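Side-chain contact in extracellular solute-binding protein, family 1 (Bifidobacterium longum subsp. infantis, PDB 6FTH), which probably binds human milk oligosaccharides outside the cell and delivers them to an ABC transporter for uptake: residues T171-L176 with L217-I222. Sequence-based numbering, arbitrary orientation.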
ATOM      1  N   THR A 171      11.095  -8.831  22.373  1.00 12.36           N
ATOM      2  CA  THR A 171       9.840  -8.125  22.636  1.00 14.26           C
ATOM      3  C   THR A 171      10.024  -6.702  23.147  1.00 14.91           C
ATOM      4  O   THR A 171       9.023  -6.037  23.409  1.00 13.25           O
ATOM      5  CB  THR A 171       8.958  -8.878  23.628  1.00 15.09           C
ATOM      6  OG1 THR A 171       9.542  -8.839  24.937  1.00 16.67           O
ATOM      7  CG2 THR A 171       8.728 -10.319  23.175  1.00 15.38           C
ATOM      8  N   THR A 172      11.264  -6.223  23.279  1.00 12.87           N
ATOM      9  CA  THR A 172      11.551  -4.839  23.630  1.00 13.89           C
ATOM     10  C   THR A 172      12.714  -4.361  22.760  1.00 14.43           C
ATOM     11  O   THR A 172      13.460  -5.166  22.186  1.00 14.05           O
ATOM     12  CB  THR A 172      12.003  -4.697  25.100  1.00 14.27           C
ATOM     13  OG1 THR A 172      13.279  -5.347  25.244  1.00 16.45           O
ATOM     14  CG2 THR A 172      10.997  -5.295  26.075  1.00 15.43           C
ATOM     15  N   TRP A 173      12.888  -3.035  22.659  1.00 12.44           N
ATOM     16  CA  TRP A 173      14.043  -2.496  21.941  1.00 13.25           C
ATOM     17  C   TRP A 173      15.370  -3.014  22.501  1.00 11.62           C
ATOM     18  O   TRP A 173      16.310  -3.274  21.733  1.00 13.79           O
ATOM     19  CB  TRP A 173      14.035  -0.969  21.941  1.00 11.75           C
ATOM     20  CG  TRP A 173      13.070  -0.350  20.956  1.00 14.31           C
ATOM     21  CD1 TRP A 173      12.203  -0.993  20.116  1.00 14.74           C
ATOM     22  CD2 TRP A 173      12.890   1.050  20.719  1.00 12.45           C
ATOM     23  NE1 TRP A 173      11.481  -0.076  19.381  1.00 14.41           N
ATOM     24  CE2 TRP A 173      11.902   1.184  19.718  1.00 11.72           C
ATOM     25  CE3 TRP A 173      13.476   2.196  21.249  1.00 13.93           C
ATOM     26  CZ2 TRP A 173      11.475   2.433  19.250  1.00 12.95           C
ATOM     27  CZ3 TRP A 173      13.066   3.429  20.776  1.00 14.90           C
ATOM     28  CH2 TRP A 173      12.069   3.539  19.804  1.00 14.29           C
ATOM     29  N   ASP A 174      15.476  -3.174  23.825  1.00 14.75           N
ATOM     30  CA  ASP A 174      16.728  -3.698  24.398  1.00 15.22           C
ATOM     31  C   ASP A 174      16.974  -5.140  23.967  1.00 15.25           C
ATOM     32  O   ASP A 174      18.106  -5.515  23.635  1.00 15.20           O
ATOM     33  CB  ASP A 174      16.690  -3.636  25.922  1.00 16.68           C
ATOM     34  CG  ASP A 174      16.987  -2.242  26.485  1.00 24.50           C
ATOM     35  OD1 ASP A 174      17.342  -1.323  25.718  1.00 26.66           O
ATOM     36  OD2 ASP A 174      16.870  -2.085  27.723  1.00 31.81           O
ATOM     37  N   GLU A 175      15.931  -5.979  24.017  1.00 13.91           N
ATOM     38  CA  GLU A 175      16.063  -7.365  23.573  1.00 13.85           C
ATOM     39  C   GLU A 175      16.394  -7.425  22.091  1.00 15.01           C
ATOM     40  O   GLU A 175      17.197  -8.265  21.659  1.00 15.40           O
ATOM     41  CB  GLU A 175      14.766  -8.131  23.857  1.00 15.42           C
ATOM     42  CG  GLU A 175      14.565  -8.447  25.329  1.00 14.76           C
ATOM     43  CD  GLU A 175      13.233  -9.099  25.643  1.00 21.60           C
ATOM     44  OE1 GLU A 175      12.459  -9.401  24.710  1.00 19.17           O
ATOM     45  OE2 GLU A 175      12.971  -9.338  26.838  1.00 23.50           O
ATOM     46  N   LEU A 176      15.809  -6.521  21.289  1.00 14.06           N
ATOM     47  CA  LEU A 176      16.150  -6.494  19.870  1.00 11.74           C
ATOM     48  C   LEU A 176      17.621  -6.148  19.660  1.00 13.03           C
ATOM     49  O   LEU A 176      18.303  -6.782  18.840  1.00 14.94           O
ATOM     50  CB  LEU A 176      15.233  -5.549  19.099  1.00 12.99           C
ATOM     51  CG  LEU A 176      15.559  -5.322  17.629  1.00 11.51           C
ATOM     52  CD1 LEU A 176      15.494  -6.612  16.822  1.00 15.74           C
ATOM     53  CD2 LEU A 176      14.606  -4.266  17.074  1.00 12.87           C
ATOM     54  N   LEU A 217       7.810   3.326  14.725  1.00 11.78           N
ATOM     55  CA  LEU A 217       6.894   4.182  15.480  1.00 11.08           C
ATOM     56  C   LEU A 217       5.817   3.363  16.171  1.00 11.12           C
ATOM     57  O   LEU A 217       5.339   3.740  17.247  1.00 10.82           O
ATOM     58  CB  LEU A 217       6.227   5.207  14.563  1.00  9.89           C
ATOM     59  CG  LEU A 217       7.098   6.392  14.155  1.00 12.41           C
ATOM     60  CD1 LEU A 217       6.550   7.114  12.930  1.00 14.87           C
ATOM     61  CD2 LEU A 217       7.226   7.357  15.339  1.00 12.97           C
ATOM     62  N   ASN A 218       5.446   2.214  15.599  1.00 10.02           N
ATOM     63  CA  ASN A 218       4.435   1.374  16.239  1.00  8.62           C
ATOM     64  C   ASN A 218       4.904   0.873  17.608  1.00 10.13           C
ATOM     65  O   ASN A 218       4.075   0.662  18.514  1.00  9.44           O
ATOM     66  CB  ASN A 218       4.097   0.205  15.309  1.00  9.54           C
ATOM     67  CG  ASN A 218       3.337   0.658  14.069  1.00  9.65           C
ATOM     68  OD1 ASN A 218       2.165   1.086  14.134  1.00  9.41           O
ATOM     69  ND2 ASN A 218       3.997   0.578  12.918  1.00 10.82           N
ATOM     70  N   SER A 219       6.218   0.697  17.774  1.00  9.98           N
ATOM     71  CA  SER A 219       6.807   0.322  19.060  1.00 11.55           C
ATOM     72  C   SER A 219       6.474   1.325  20.137  1.00 11.56           C
ATOM     73  O   SER A 219       6.471   0.967  21.322  1.00 12.82           O
ATOM     74  CB  SER A 219       8.337   0.292  18.980  1.00 10.78           C
ATOM     75  OG  SER A 219       8.777  -0.667  18.055  1.00 14.84           O
ATOM     76  N   THR A 220       6.274   2.580  19.755  1.00 10.38           N
ATOM     77  CA  THR A 220       6.074   3.671  20.705  1.00 10.04           C
ATOM     78  C   THR A 220       4.615   3.925  21.011  1.00 13.68           C
ATOM     79  O   THR A 220       4.321   4.790  21.857  1.00 13.31           O
ATOM     80  CB  THR A 220       6.703   4.978  20.189  1.00 11.17           C
ATOM     81  OG1 THR A 220       5.908   5.559  19.143  1.00 12.45           O
ATOM     82  CG2 THR A 220       8.115   4.762  19.685  1.00 13.50           C
ATOM     83  N   GLY A 221       3.707   3.213  20.366  1.00 11.83           N
ATOM     84  CA  GLY A 221       2.293   3.405  20.570  1.00 11.73           C
ATOM     85  C   GLY A 221       1.620   4.324  19.577  1.00 11.75           C
ATOM     86  O   GLY A 221       0.452   4.675  19.783  1.00 15.77           O
ATOM     87  N   ILE A 222       2.315   4.727  18.508  1.00 10.69           N
ATOM     88  CA  ILE A 222       1.740   5.507  17.408  1.00 11.64           C
ATOM     89  C   ILE A 222       1.447   4.553  16.259  1.00 10.73           C
ATOM     90  O   ILE A 222       2.355   3.879  15.755  1.00 11.87           O
ATOM     91  CB  ILE A 222       2.668   6.651  16.972  1.00 12.62           C
ATOM     92  CG1 ILE A 222       2.736   7.725  18.071  1.00 12.86           C
ATOM     93  CG2 ILE A 222       2.196   7.279  15.641  1.00 12.07           C
ATOM     94  CD1 ILE A 222       3.767   8.822  17.802  1.00 13.92           C
TER
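W173 reaches from the N-capped start of helix 173-185 to S219 and T220 in the turn of residues 217-222, in a protein of the type 2 periplasmic-binding-protein fold, probably in the lobe that carries the sheet with strand 197-199. It exemplifies how a buried indole N-H is satisfied by a side-chain hydroxyl itself held by a backbone carbonyl. Two threonines and a glutamate secure the helix start. T171 gives both its backbone N and OG1 to E175 OE1, the N at 2.8 Å nearly along the C-O axis and OG1 from above the carboxylate plane. T172 is the N-cap residue, its OG1 accepting from E175 N at 3.0 Å.

With CG anti to the carbonyl carbon (chi1 -77°), the indole of W173 is carried across with its NE1 edge turned to the serine. W173 NE1 donates to S219 OG at 3.1 Å (N-H...O 155°), the oxygen 18° out of the ring plane, and S219 CB packs beside NE1, CE2 and CZ2. S219 OG also bonds P317 O, while Y257 of helix 249-263 stacks on the ring. T220 CG2 comes obliquely to W173 CZ2 and CH2, 4.1 Å from each. T220 OG1 turns back instead, meeting L217 O on a lone pair in the carbonyl plane at 2.7 Å.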